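Side-chain contacts in PfhB2 (Pasteurella multocida, PDB 6U8T), which probably acts as a cysteine protease, its YopT domain belonging to the papain-like clan of peptidases: residues C[53-56]-C[57-60]; C[70-73]-C[74-77]; C[89-92]-C[93-96]; C[188-191]-C[192-196]; C[197-201]-C[202-206]. The protein carries 1 engineered substitution. One frame throughout, in Å; residues are numbered along the deposited sequence.

Interaction 1 of 5, residues C[53-56]-C[57-60]; sequences QGED and FWNT
The amide end of Gln53 overlaps the Trp58 indole through NE2, which sits over one face toward the rim, the amide plane only 22° from that of the ring. NE2 of Gln53 makes the close approach, 3.2 Å from Trp58 CG, while Gln53 CG touches Trp58 CB at 3.3 Å. With CG held between backbone N and carbonyl carbon (chi1 63°) and an extended chain beyond, Gln53 reaches across the turn to Trp58. Phe57 CE1 covers the opposite face of the same indole, and at the indole edge Glu55 O comes to 3.2 Å from Trp58 CD1. The aliphatic part of Glu55 leans on the Phe57 ring, with Glu55 CB 3.4 Å from Phe57 CE2. The contact spans a short 3-10 turn in the loop between helices 20-51 and 72-87: Asn59 N donates to Asp56 O at 3.2 Å, nearly straight at 169°, whereas the bond from Trp58 N to Glu55 O is weak. Asn59 OD1 is buried without a partner, and Asn59 ND2 reaches Asn48 O only weakly. With Gln53 NE2 over one indole face and Phe57 CE1 over the other, dispersion and the amide's polarity, rather than strong side-chain hydrogen bonds, probably dominate this surface turn.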
loop_
_atom_site.group_PDB
_atom_site.type_symbol
_atom_site.label_atom_id
_atom_site.label_comp_id
_atom_site.label_asym_id
_atom_site.label_seq_id
_atom_site.Cartn_x
_atom_site.Cartn_y
_atom_site.Cartn_z
ATOM N N GLN C 53 11.848 -35.652 0.861
ATOM C CA GLN C 53 12.158 -37.109 0.986
ATOM C C GLN C 53 12.600 -37.422 2.424
ATOM O O GLN C 53 13.693 -38.012 2.628
ATOM C CB GLN C 53 13.222 -37.532 -0.040
ATOM C CG GLN C 53 14.586 -36.867 0.133
ATOM C CD GLN C 53 15.705 -37.746 -0.382
ATOM O OE1 GLN C 53 16.019 -37.745 -1.573
ATOM N NE2 GLN C 53 16.322 -38.503 0.516
ATOM N N GLY C 54 11.754 -37.077 3.389
ATOM C CA GLY C 54 12.096 -37.116 4.821
ATOM C C GLY C 54 12.832 -35.850 5.229
ATOM O O GLY C 54 12.314 -34.735 4.984
ATOM N N GLU C 55 14.023 -35.994 5.807
ATOM C CA GLU C 55 14.788 -34.847 6.356
ATOM C C GLU C 55 14.877 -33.729 5.307
ATOM O O GLU C 55 15.098 -34.024 4.085
ATOM C CB GLU C 55 16.169 -35.295 6.829
ATOM C CG GLU C 55 16.102 -36.212 8.024
ATOM C CD GLU C 55 15.481 -35.575 9.254
ATOM O OE1 GLU C 55 15.700 -34.354 9.450
ATOM O OE2 GLU C 55 14.770 -36.299 10.006
ATOM N N ASP C 56 14.714 -32.500 5.800
ATOM C CA ASP C 56 14.924 -31.209 5.088
ATOM C C ASP C 56 16.228 -31.234 4.269
ATOM O O ASP C 56 16.201 -30.743 3.104
ATOM C CB ASP C 56 14.990 -30.043 6.087
ATOM C CG ASP C 56 13.648 -29.469 6.527
ATOM O OD1 ASP C 56 12.607 -29.958 6.038
ATOM O OD2 ASP C 56 13.658 -28.526 7.362
ATOM N N PHE C 57 17.338 -31.733 4.842
ATOM C CA PHE C 57 18.715 -31.514 4.301
ATOM C C PHE C 57 18.817 -32.075 2.879
ATOM O O PHE C 57 19.505 -31.452 2.058
ATOM C CB PHE C 57 19.815 -32.038 5.238
ATOM C CG PHE C 57 19.899 -33.524 5.484
ATOM C CD1 PHE C 57 20.483 -34.376 4.555
ATOM C CD2 PHE C 57 19.473 -34.059 6.686
ATOM C CE1 PHE C 57 20.599 -35.737 4.809
ATOM C CE2 PHE C 57 19.602 -35.420 6.949
ATOM C CZ PHE C 57 20.161 -36.258 6.010
ATOM N N TRP C 58 18.083 -33.156 2.599
ATOM C CA TRP C 58 18.131 -33.960 1.349
ATOM C C TRP C 58 17.824 -33.112 0.111
ATOM O O TRP C 58 18.204 -33.571 -0.981
ATOM C CB TRP C 58 17.139 -35.129 1.425
ATOM C CG TRP C 58 17.540 -36.227 2.360
ATOM C CD1 TRP C 58 16.895 -36.622 3.498
ATOM C CD2 TRP C 58 18.693 -37.077 2.230
ATOM N NE1 TRP C 58 17.562 -37.656 4.089
ATOM C CE2 TRP C 58 18.666 -37.967 3.329
ATOM C CE3 TRP C 58 19.714 -37.190 1.284
ATOM C CZ2 TRP C 58 19.636 -38.959 3.506
ATOM C CZ3 TRP C 58 20.674 -38.163 1.465
ATOM C CH2 TRP C 58 20.628 -39.038 2.556
ATOM N N ASN C 59 17.137 -31.972 0.268
ATOM C CA ASN C 59 16.665 -31.122 -0.858
ATOM C C ASN C 59 16.323 -29.731 -0.314
ATOM O O ASN C 59 15.179 -29.290 -0.482
ATOM C CB ASN C 59 15.487 -31.744 -1.638
ATOM C CG ASN C 59 14.203 -31.904 -0.834
ATOM O OD1 ASN C 59 14.180 -32.649 0.150
ATOM N ND2 ASN C 59 13.124 -31.235 -1.238
ATOM N N THR C 60 17.253 -29.067 0.353
ATOM C CA THR C 60 17.030 -27.696 0.890
ATOM C C THR C 60 17.114 -26.703 -0.272
ATOM O O THR C 60 17.721 -27.003 -1.294
ATOM C CB THR C 60 17.978 -27.432 2.061
ATOM O OG1 THR C 60 17.677 -26.077 2.371
ATOM C CG2 THR C 60 19.440 -27.636 1.749
#

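Interaction 2 of 5, residues C[70-73]-C[74-77]; sequences LKQE and AIDS
Lys71 O is gripped by two backbone donors: Ile75 N at 3.0 Å, and Ala74 N at 3.1 Å, a weak bond, its N-H pointing well off the oxygen. Around the same oxygen crowd the CB of Ala74, 3.4 Å from Lys71 O, and the delta end of Ile75. Lys71 is the N-cap of helix 72-87, and the residue before it, Leu70, meets Ile75 in the pairing known as a hydrophobic staple: Leu70 CB rests 3.9 Å from Ile75 CG1, and Ile75 CD1 comes to 3.4 Å from Leu70 O. Phe14 of the second subunit also packs on Leu70, so the staple borders the subunit interface. At the start of the helix Gln72 and Asp76, one turn apart, are joined twice. Their backbones bond from Asp76 N to Gln72 O, and their side chains from Gln72 NE2 to Asp76 OD1 at 3.1 Å. The chain of Gln72 leaves opposite its own backbone N (chi1 -166°) and then folds at chi2, which swings the amide back over Asp76. The carboxylate receives it from above its plane, 37° out, although the acceptor sits close to the amide plane of Gln72. That bond probably offsets the nearness of Asp76 OD2 to Gln72 O, 3.2 Å away. Glu73, in the first turn, would probably interact favourably with the helix dipole. Ser77 N closes onto Glu73 O at 3.2 Å, and Ser77 OG is bonded to His44.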
loop_
_atom_site.group_PDB
_atom_site.type_symbol
_atom_site.label_atom_id
_atom_site.label_comp_id
_atom_site.label_asym_id
_atom_site.label_seq_id
_atom_site.Cartn_x
_atom_site.Cartn_y
_atom_site.Cartn_z
ATOM N N LEU C 70 19.722 -18.241 -0.640
ATOM C CA LEU C 70 19.140 -19.381 -1.380
ATOM C C LEU C 70 20.230 -19.915 -2.306
ATOM O O LEU C 70 21.157 -19.169 -2.613
ATOM C CB LEU C 70 17.899 -18.926 -2.150
ATOM C CG LEU C 70 16.759 -18.273 -1.354
ATOM C CD1 LEU C 70 15.531 -18.160 -2.257
ATOM C CD2 LEU C 70 16.388 -19.055 -0.094
ATOM N N LYS C 71 20.172 -21.199 -2.668
ATOM C CA LYS C 71 21.046 -21.784 -3.708
ATOM C C LYS C 71 20.783 -21.053 -5.019
ATOM O O LYS C 71 19.592 -20.628 -5.249
ATOM C CB LYS C 71 20.690 -23.249 -3.900
ATOM C CG LYS C 71 21.119 -24.166 -2.770
ATOM C CD LYS C 71 20.614 -25.568 -3.013
ATOM C CE LYS C 71 21.243 -26.629 -2.126
ATOM N NZ LYS C 71 20.755 -27.941 -2.600
ATOM N N GLN C 72 21.817 -20.947 -5.856
ATOM C CA GLN C 72 21.797 -20.233 -7.155
ATOM C C GLN C 72 20.758 -20.881 -8.083
ATOM O O GLN C 72 20.054 -20.125 -8.753
ATOM C CB GLN C 72 23.180 -20.194 -7.806
ATOM C CG GLN C 72 23.268 -19.194 -8.941
ATOM C CD GLN C 72 22.851 -17.791 -8.547
ATOM O OE1 GLN C 72 23.295 -17.262 -7.528
ATOM N NE2 GLN C 72 21.968 -17.180 -9.336
ATOM N N GLU C 73 20.632 -22.207 -8.078
ATOM C CA GLU C 73 19.630 -22.960 -8.870
ATOM C C GLU C 73 18.197 -22.564 -8.458
ATOM O O GLU C 73 17.344 -22.447 -9.345
ATOM C CB GLU C 73 19.888 -24.462 -8.712
ATOM C CG GLU C 73 18.699 -25.351 -9.052
ATOM C CD GLU C 73 18.930 -26.855 -8.983
ATOM O OE1 GLU C 73 19.561 -27.335 -7.993
ATOM O OE2 GLU C 73 18.468 -27.563 -9.920
ATOM N N ALA C 74 17.947 -22.365 -7.171
ATOM C CA ALA C 74 16.625 -21.980 -6.643
ATOM C C ALA C 74 16.330 -20.544 -7.098
ATOM O O ALA C 74 15.194 -20.273 -7.528
ATOM C CB ALA C 74 16.581 -22.135 -5.136
ATOM N N ILE C 75 17.348 -19.674 -7.043
ATOM C CA ILE C 75 17.247 -18.228 -7.412
ATOM C C ILE C 75 16.874 -18.133 -8.904
ATOM O O ILE C 75 15.967 -17.343 -9.250
ATOM C CB ILE C 75 18.548 -17.462 -7.085
ATOM C CG1 ILE C 75 18.664 -17.195 -5.581
ATOM C CG2 ILE C 75 18.650 -16.171 -7.870
ATOM C CD1 ILE C 75 20.116 -17.041 -5.077
ATOM N N ASP C 76 17.539 -18.917 -9.742
ATOM C CA ASP C 76 17.340 -18.905 -11.211
ATOM C C ASP C 76 15.900 -19.332 -11.496
ATOM O O ASP C 76 15.233 -18.664 -12.285
ATOM C CB ASP C 76 18.356 -19.806 -11.935
ATOM C CG ASP C 76 19.804 -19.359 -11.795
ATOM O OD1 ASP C 76 20.042 -18.140 -11.548
ATOM O OD2 ASP C 76 20.695 -20.263 -11.895
ATOM N N SER C 77 15.453 -20.411 -10.879
ATOM C CA SER C 77 14.087 -20.981 -11.064
ATOM C C SER C 77 13.021 -20.008 -10.529
ATOM O O SER C 77 11.977 -19.872 -11.150
ATOM C CB SER C 77 14.003 -22.316 -10.419
ATOM O OG SER C 77 12.747 -22.900 -10.692
#

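Interaction 3 of 5, residues C[89-92]-C[93-96]; sequences GSAT and QQFK
Two torsions shape the meeting of Ser90 and Gln93: Ser90 OG sits off a staggered position (chi1 144°), facing the helix start, and Gln93 CG lies beside its own backbone N (chi1 -67°), its chain then running out extended past the serine. The first puts Ser90 OG 3.2 Å from Gln93 N, a capping bond of 161°, making Ser90 the N-cap of helix 91-104. The second lays the Gln93 chain alongside, with Gln93 CG 3.5 Å from Ser90 OG and Gln93 NE2 3.2 Å from Ser90 CB. Gly89, at positive phi, marks where the chain has left helix 72-87, so the cap sits at the corner between consecutive helices. Gln94 N bonds to Ser90 O at 3.0 Å while Gln94 CG packs against that oxygen; the amide beyond gives NE2 to Phe85 O, tying the new helix to the last turns of the old one. On another side Phe95 CD2 comes 3.0 Å from Ala91 O, and Phe95 CE2 lies 4.3 Å from Ala91 CB before the ring meets Lys151 and Ser153 of strand 147-155. A serine oxygen therefore caps a first-turn N-H, while the Gln94 amide donates to a carbonyl near the end of the preceding helix.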
loop_
_atom_site.group_PDB
_atom_site.type_symbol
_atom_site.label_atom_id
_atom_site.label_comp_id
_atom_site.label_asym_id
_atom_site.label_seq_id
_atom_site.Cartn_x
_atom_site.Cartn_y
_atom_site.Cartn_z
ATOM N N GLY C 89 -0.413 -10.105 -16.200
ATOM C CA GLY C 89 -1.413 -9.011 -16.210
ATOM C C GLY C 89 -2.871 -9.463 -16.034
ATOM O O GLY C 89 -3.475 -9.827 -17.011
ATOM N N SER C 90 -3.416 -9.300 -14.835
ATOM C CA SER C 90 -4.718 -9.770 -14.303
ATOM C C SER C 90 -4.319 -10.656 -13.130
ATOM O O SER C 90 -3.684 -11.674 -13.374
ATOM C CB SER C 90 -5.637 -10.469 -15.296
ATOM O OG SER C 90 -6.364 -11.546 -14.691
ATOM N N ALA C 91 -4.599 -10.223 -11.907
ATOM C CA ALA C 91 -4.301 -10.966 -10.668
ATOM C C ALA C 91 -4.903 -12.393 -10.739
ATOM O O ALA C 91 -4.269 -13.350 -10.206
ATOM C CB ALA C 91 -4.779 -10.170 -9.494
ATOM N N THR C 92 -6.046 -12.553 -11.407
ATOM C CA THR C 92 -6.689 -13.872 -11.612
ATOM C C THR C 92 -5.767 -14.776 -12.419
ATOM O O THR C 92 -5.608 -15.959 -12.032
ATOM C CB THR C 92 -8.075 -13.766 -12.255
ATOM O OG1 THR C 92 -8.902 -13.404 -11.150
ATOM C CG2 THR C 92 -8.555 -15.054 -12.894
ATOM N N GLN C 93 -5.217 -14.267 -13.520
ATOM C CA GLN C 93 -4.311 -15.045 -14.416
ATOM C C GLN C 93 -2.967 -15.278 -13.735
ATOM O O GLN C 93 -2.436 -16.319 -13.923
ATOM C CB GLN C 93 -4.159 -14.352 -15.763
ATOM C CG GLN C 93 -5.466 -14.369 -16.532
ATOM C CD GLN C 93 -5.345 -13.658 -17.845
ATOM O OE1 GLN C 93 -5.456 -14.268 -18.902
ATOM N NE2 GLN C 93 -5.092 -12.366 -17.763
ATOM N N GLN C 94 -2.457 -14.330 -12.976
ATOM C CA GLN C 94 -1.191 -14.451 -12.224
ATOM C C GLN C 94 -1.305 -15.645 -11.269
ATOM O O GLN C 94 -0.454 -16.551 -11.329
ATOM C CB GLN C 94 -0.901 -13.186 -11.426
ATOM C CG GLN C 94 -0.506 -12.005 -12.286
ATOM C CD GLN C 94 -0.084 -10.820 -11.457
ATOM O OE1 GLN C 94 -0.727 -10.455 -10.483
ATOM N NE2 GLN C 94 1.024 -10.216 -11.825
ATOM N N PHE C 95 -2.343 -15.669 -10.441
ATOM C CA PHE C 95 -2.547 -16.762 -9.448
ATOM C C PHE C 95 -2.816 -18.094 -10.183
ATOM O O PHE C 95 -2.331 -19.146 -9.710
ATOM C CB PHE C 95 -3.592 -16.335 -8.410
ATOM C CG PHE C 95 -3.133 -15.210 -7.517
ATOM C CD1 PHE C 95 -1.913 -15.267 -6.844
ATOM C CD2 PHE C 95 -3.931 -14.089 -7.353
ATOM C CE1 PHE C 95 -1.512 -14.234 -6.009
ATOM C CE2 PHE C 95 -3.528 -13.064 -6.500
ATOM C CZ PHE C 95 -2.326 -13.137 -5.824
ATOM N N LYS C 96 -3.491 -18.060 -11.332
ATOM C CA LYS C 96 -3.703 -19.283 -12.159
ATOM C C LYS C 96 -2.346 -19.814 -12.657
ATOM O O LYS C 96 -2.154 -21.059 -12.738
ATOM C CB LYS C 96 -4.637 -18.999 -13.338
ATOM C CG LYS C 96 -4.914 -20.168 -14.271
ATOM C CD LYS C 96 -6.002 -21.095 -13.805
ATOM C CE LYS C 96 -5.717 -21.951 -12.584
ATOM N NZ LYS C 96 -4.800 -23.079 -12.889
#

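Interaction 4 of 5, residues C[188-191]-C[192-196]; sequences QKFE and SWLKE
Gln188 O accepts two bonds from Ser192: one from the backbone N at 3.0 Å and almost straight at 173°, the other from the hydroxyl OG, also 3.0 Å away, which stands above the carbonyl plane. The serine hydroxyl, anti to its own carbonyl carbon (chi1 -53°), is thereby turned back toward the preceding turn. Gln188 bends at chi2, and its OE1 comes to 3.0 Å from Ser192 OG. At Lys189 only the backbone takes part: its O receives Trp193 N, and Trp193 CB packs 3.3 Å from Lys189 O. Phe190 turns its ring along the helix beside Leu194, the two side chains pointing the same way, with Phe190 CZ 3.7 Å from Leu194 CD2 and Leu194 CB over a ring face. Trp193 touches the same phenyl more loosely and, beyond, meets Phe184 and Phe198. Leu140 of the second subunit packs on Phe190, and Thr136 of that subunit on Leu194. Glu191 runs side by side with Lys195 one turn on, forming a salt bridge of 3.5 Å between Glu191 OE2 and Lys195 NZ whose hydrogen bond is weak. Lys195 NZ also bonds to Ser133 OG of the second subunit. Helix 187-201 thus offers apolar and charged groups to the dimer partner; the long i to i+4 ion pair probably contributes modestly, leaving the ammonium group able to serve the interface.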
loop_
_atom_site.group_PDB
_atom_site.type_symbol
_atom_site.label_atom_id
_atom_site.label_comp_id
_atom_site.label_asym_id
_atom_site.label_seq_id
_atom_site.Cartn_x
_atom_site.Cartn_y
_atom_site.Cartn_z
ATOM N N GLN C 188 -12.638 22.087 -18.101
ATOM C CA GLN C 188 -12.575 20.973 -19.092
ATOM C C GLN C 188 -11.107 20.533 -19.229
ATOM O O GLN C 188 -10.828 19.318 -19.153
ATOM C CB GLN C 188 -13.156 21.420 -20.439
ATOM C CG GLN C 188 -13.997 20.377 -21.164
ATOM C CD GLN C 188 -13.228 19.101 -21.329
ATOM O OE1 GLN C 188 -13.283 18.218 -20.479
ATOM N NE2 GLN C 188 -12.378 19.071 -22.340
ATOM N N LYS C 189 -10.202 21.494 -19.427
ATOM C CA LYS C 189 -8.773 21.208 -19.691
ATOM C C LYS C 189 -8.159 20.509 -18.470
ATOM O O LYS C 189 -7.429 19.517 -18.668
ATOM C CB LYS C 189 -8.054 22.492 -20.098
ATOM C CG LYS C 189 -8.366 22.922 -21.521
ATOM C CD LYS C 189 -7.695 24.210 -21.918
ATOM C CE LYS C 189 -8.080 24.659 -23.306
ATOM N NZ LYS C 189 -8.070 26.136 -23.408
ATOM N N PHE C 190 -8.476 20.978 -17.261
ATOM C CA PHE C 190 -8.047 20.347 -15.986
ATOM C C PHE C 190 -8.610 18.922 -15.864
ATOM O O PHE C 190 -7.850 18.006 -15.534
ATOM C CB PHE C 190 -8.454 21.186 -14.772
ATOM C CG PHE C 190 -8.214 20.478 -13.464
ATOM C CD1 PHE C 190 -6.930 20.357 -12.952
ATOM C CD2 PHE C 190 -9.260 19.882 -12.779
ATOM C CE1 PHE C 190 -6.700 19.685 -11.758
ATOM C CE2 PHE C 190 -9.024 19.196 -11.595
ATOM C CZ PHE C 190 -7.751 19.112 -11.080
ATOM N N GLU C 191 -9.909 18.741 -16.105
ATOM C CA GLU C 191 -10.602 17.447 -15.899
ATOM C C GLU C 191 -10.001 16.401 -16.843
ATOM O O GLU C 191 -9.667 15.302 -16.361
ATOM C CB GLU C 191 -12.104 17.612 -16.105
ATOM C CG GLU C 191 -12.872 16.321 -15.935
ATOM C CD GLU C 191 -14.376 16.506 -15.738
ATOM O OE1 GLU C 191 -14.806 17.431 -14.993
ATOM O OE2 GLU C 191 -15.126 15.721 -16.334
ATOM N N SER C 192 -9.843 16.722 -18.133
ATOM C CA SER C 192 -9.279 15.787 -19.143
ATOM C C SER C 192 -7.850 15.412 -18.760
ATOM O O SER C 192 -7.558 14.234 -18.754
ATOM C CB SER C 192 -9.336 16.358 -20.508
ATOM O OG SER C 192 -10.660 16.760 -20.752
ATOM N N TRP C 193 -7.012 16.395 -18.435
ATOM C CA TRP C 193 -5.599 16.200 -18.032
ATOM C C TRP C 193 -5.520 15.304 -16.803
ATOM O O TRP C 193 -4.706 14.384 -16.823
ATOM C CB TRP C 193 -4.915 17.529 -17.752
ATOM C CG TRP C 193 -3.560 17.355 -17.158
ATOM C CD1 TRP C 193 -2.394 17.079 -17.815
ATOM C CD2 TRP C 193 -3.229 17.418 -15.766
ATOM N NE1 TRP C 193 -1.357 17.009 -16.925
ATOM C CE2 TRP C 193 -1.838 17.217 -15.664
ATOM C CE3 TRP C 193 -3.959 17.661 -14.605
ATOM C CZ2 TRP C 193 -1.175 17.250 -14.445
ATOM C CZ3 TRP C 193 -3.310 17.666 -13.393
ATOM C CH2 TRP C 193 -1.937 17.463 -13.320
ATOM N N LEU C 194 -6.322 15.566 -15.774
ATOM C CA LEU C 194 -6.311 14.808 -14.508
ATOM C C LEU C 194 -6.689 13.350 -14.806
ATOM O O LEU C 194 -5.941 12.452 -14.355
ATOM C CB LEU C 194 -7.278 15.438 -13.505
ATOM C CG LEU C 194 -7.049 15.013 -12.055
ATOM C CD1 LEU C 194 -5.766 15.624 -11.509
ATOM C CD2 LEU C 194 -8.209 15.392 -11.162
ATOM N N LYS C 195 -7.754 13.130 -15.578
ATOM C CA LYS C 195 -8.312 11.778 -15.841
ATOM C C LYS C 195 -7.460 11.029 -16.872
ATOM O O LYS C 195 -7.259 9.843 -16.684
ATOM C CB LYS C 195 -9.767 11.889 -16.315
ATOM C CG LYS C 195 -10.715 12.521 -15.301
ATOM C CD LYS C 195 -12.171 12.432 -15.680
ATOM C CE LYS C 195 -13.088 12.581 -14.482
ATOM N NZ LYS C 195 -14.514 12.622 -14.888
ATOM N N GLU C 196 -6.981 11.688 -17.923
ATOM C CA GLU C 196 -6.394 10.997 -19.104
ATOM C C GLU C 196 -4.868 10.937 -19.002
ATOM O O GLU C 196 -4.322 10.032 -19.624
ATOM C CB GLU C 196 -6.793 11.676 -20.408
ATOM C CG GLU C 196 -8.272 11.562 -20.751
ATOM C CD GLU C 196 -8.693 12.457 -21.921
ATOM O OE1 GLU C 196 -7.803 12.944 -22.651
ATOM O OE2 GLU C 196 -9.910 12.718 -22.087
#

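Interaction 5 of 5, residues C[197-201]-C[202-206]; sequences AFWEK and SGYAG
Ser202 CB is wedged between two rings, Phe198 and Tyr204, where helix 187-201 ends and the chain turns through an ST turn. It makes a CH-pi contact over the middle of the Phe198 ring, 3.9 Å from the centroid and 12° off the normal. The two aromatic rings meet obliquely, planes at 75°, with Phe198 CZ 3.7 Å from Tyr204 CE2. A second apolar patch adjoins the first: Trp199, its CG opposite the backbone N (chi1 -169°), folds over the returning loop so that Ala205 CB sits above a face of its five-membered ring, 3.7 Å from the centroid. Beside it, Trp199 CZ3 comes to 3.7 Å from Tyr204 CB. Both large side chains have polar ends bound elsewhere. Trp199 NE1 donates to Ser128 O of the second subunit, while Tyr204 OH bonds to Asp176 on strand 171-176 and the tyrosine ring meets His161 of strand 160-168. The helix end and the loop after it therefore join the four-stranded sheet to the dimer interface. Nearer the backbone, Ser202 N bonds to Phe198 O at 2.8 Å. Tyr204 N donates to Ser202 OG at 3.1 Å, the bond that defines the ST turn; the same OG lies 2.9 Å from Trp199 O. Ala205 N reaches Trp199 O as well, but weakly. Gly203, at positive phi, is the first residue to leave helical angles, and Gly203 N, placed well above the carbonyl plane, donates to Glu200 O at 3.2 Å.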
loop_
_atom_site.group_PDB
_atom_site.type_symbol
_atom_site.label_atom_id
_atom_site.label_comp_id
_atom_site.label_asym_id
_atom_site.label_seq_id
_atom_site.Cartn_x
_atom_site.Cartn_y
_atom_site.Cartn_z
ATOM N N ALA C 197 -4.223 11.829 -18.242
ATOM C CA ALA C 197 -2.750 11.969 -18.216
ATOM C C ALA C 197 -2.221 11.788 -16.790
ATOM O O ALA C 197 -1.498 10.812 -16.555
ATOM C CB ALA C 197 -2.351 13.294 -18.797
ATOM N N PHE C 198 -2.599 12.661 -15.858
ATOM C CA PHE C 198 -1.996 12.731 -14.505
ATOM C C PHE C 198 -2.267 11.442 -13.726
ATOM O O PHE C 198 -1.327 10.917 -13.104
ATOM C CB PHE C 198 -2.516 13.924 -13.706
ATOM C CG PHE C 198 -1.801 14.135 -12.398
ATOM C CD1 PHE C 198 -0.462 14.493 -12.376
ATOM C CD2 PHE C 198 -2.458 13.947 -11.191
ATOM C CE1 PHE C 198 0.207 14.667 -11.175
ATOM C CE2 PHE C 198 -1.787 14.112 -9.994
ATOM C CZ PHE C 198 -0.462 14.487 -9.989
ATOM N N TRP C 199 -3.505 10.951 -13.725
ATOM C CA TRP C 199 -3.934 9.900 -12.774
ATOM C C TRP C 199 -3.054 8.664 -12.931
ATOM O O TRP C 199 -2.539 8.213 -11.912
ATOM C CB TRP C 199 -5.415 9.602 -12.961
ATOM C CG TRP C 199 -5.966 8.749 -11.883
ATOM C CD1 TRP C 199 -6.604 7.566 -12.053
ATOM C CD2 TRP C 199 -5.921 8.992 -10.471
ATOM N NE1 TRP C 199 -6.966 7.036 -10.839
ATOM C CE2 TRP C 199 -6.570 7.899 -9.846
ATOM C CE3 TRP C 199 -5.438 10.028 -9.669
ATOM C CZ2 TRP C 199 -6.696 7.800 -8.459
ATOM C CZ3 TRP C 199 -5.582 9.931 -8.297
ATOM C CH2 TRP C 199 -6.196 8.833 -7.702
ATOM N N GLU C 200 -2.837 8.186 -14.159
ATOM C CA GLU C 200 -1.945 7.035 -14.461
ATOM C C GLU C 200 -0.476 7.422 -14.267
ATOM O O GLU C 200 0.210 6.730 -13.529
ATOM C CB GLU C 200 -2.180 6.498 -15.871
ATOM C CG GLU C 200 -3.260 5.431 -15.906
ATOM C CD GLU C 200 -3.164 4.463 -17.074
ATOM O OE1 GLU C 200 -2.977 4.942 -18.220
ATOM O OE2 GLU C 200 -3.265 3.229 -16.835
ATOM N N LYS C 201 -0.011 8.488 -14.895
ATOM C CA LYS C 201 1.433 8.867 -14.961
ATOM C C LYS C 201 1.977 9.231 -13.574
ATOM O O LYS C 201 3.213 9.173 -13.414
ATOM C CB LYS C 201 1.672 10.033 -15.914
ATOM C CG LYS C 201 1.502 9.709 -17.388
ATOM C CD LYS C 201 2.020 10.841 -18.273
ATOM C CE LYS C 201 2.090 10.490 -19.746
ATOM N NZ LYS C 201 0.739 10.447 -20.349
ATOM N N SER C 202 1.116 9.560 -12.608
ATOM C CA SER C 202 1.518 10.016 -11.255
ATOM C C SER C 202 1.937 8.824 -10.387
ATOM O O SER C 202 2.673 9.048 -9.403
ATOM C CB SER C 202 0.393 10.762 -10.588
ATOM O OG SER C 202 -0.729 9.905 -10.404
ATOM N N GLY C 203 1.371 7.642 -10.655
ATOM C CA GLY C 203 1.466 6.444 -9.797
ATOM C C GLY C 203 0.325 6.340 -8.789
ATOM O O GLY C 203 0.313 5.361 -8.027
ATOM N N TYR C 204 -0.597 7.302 -8.737
ATOM C CA TYR C 204 -1.697 7.325 -7.734
ATOM C C TYR C 204 -2.835 6.375 -8.158
ATOM O O TYR C 204 -3.655 6.030 -7.300
ATOM C CB TYR C 204 -2.215 8.754 -7.514
ATOM C CG TYR C 204 -1.196 9.797 -7.136
ATOM C CD1 TYR C 204 -0.022 9.495 -6.459
ATOM C CD2 TYR C 204 -1.412 11.126 -7.466
ATOM C CE1 TYR C 204 0.908 10.480 -6.135
ATOM C CE2 TYR C 204 -0.499 12.122 -7.147
ATOM C CZ TYR C 204 0.661 11.799 -6.468
ATOM O OH TYR C 204 1.561 12.754 -6.130
ATOM N N ALA C 205 -2.932 6.009 -9.437
ATOM C CA ALA C 205 -4.079 5.234 -9.980
ATOM C C ALA C 205 -4.062 3.812 -9.405
ATOM O O ALA C 205 -5.144 3.339 -8.969
ATOM C CB ALA C 205 -4.053 5.197 -11.482
ATOM N N GLY C 206 -2.883 3.180 -9.392
ATOM C CA GLY C 206 -2.671 1.807 -8.898
ATOM C C GLY C 206 -2.793 0.817 -10.040
ATOM O O GLY C 206 -3.126 1.259 -11.156
#

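In the fold
All five are local contacts between neighbours in sequence, yet their burial differs. Interactions 1, 2 and 3 lie at the surface, interaction 4 is partly buried and interaction 5 buried. Interactions 2 and 3 open the consecutive helices 72-87 and 91-104, one with an apolar staple, the other with a serine cap. Interactions 4 and 5 share helix 187-201, their centres about 12 Å apart, and both face the second subunit; there buried rings pack on aliphatic groups and on each other, whereas the exposed indole of interaction 1 is met by an amide. Interaction 1 touches interaction 2 through Thr60 and Lys71, but its centre is about 59 Å from that of interaction 4, on the opposite side of the chain's centre.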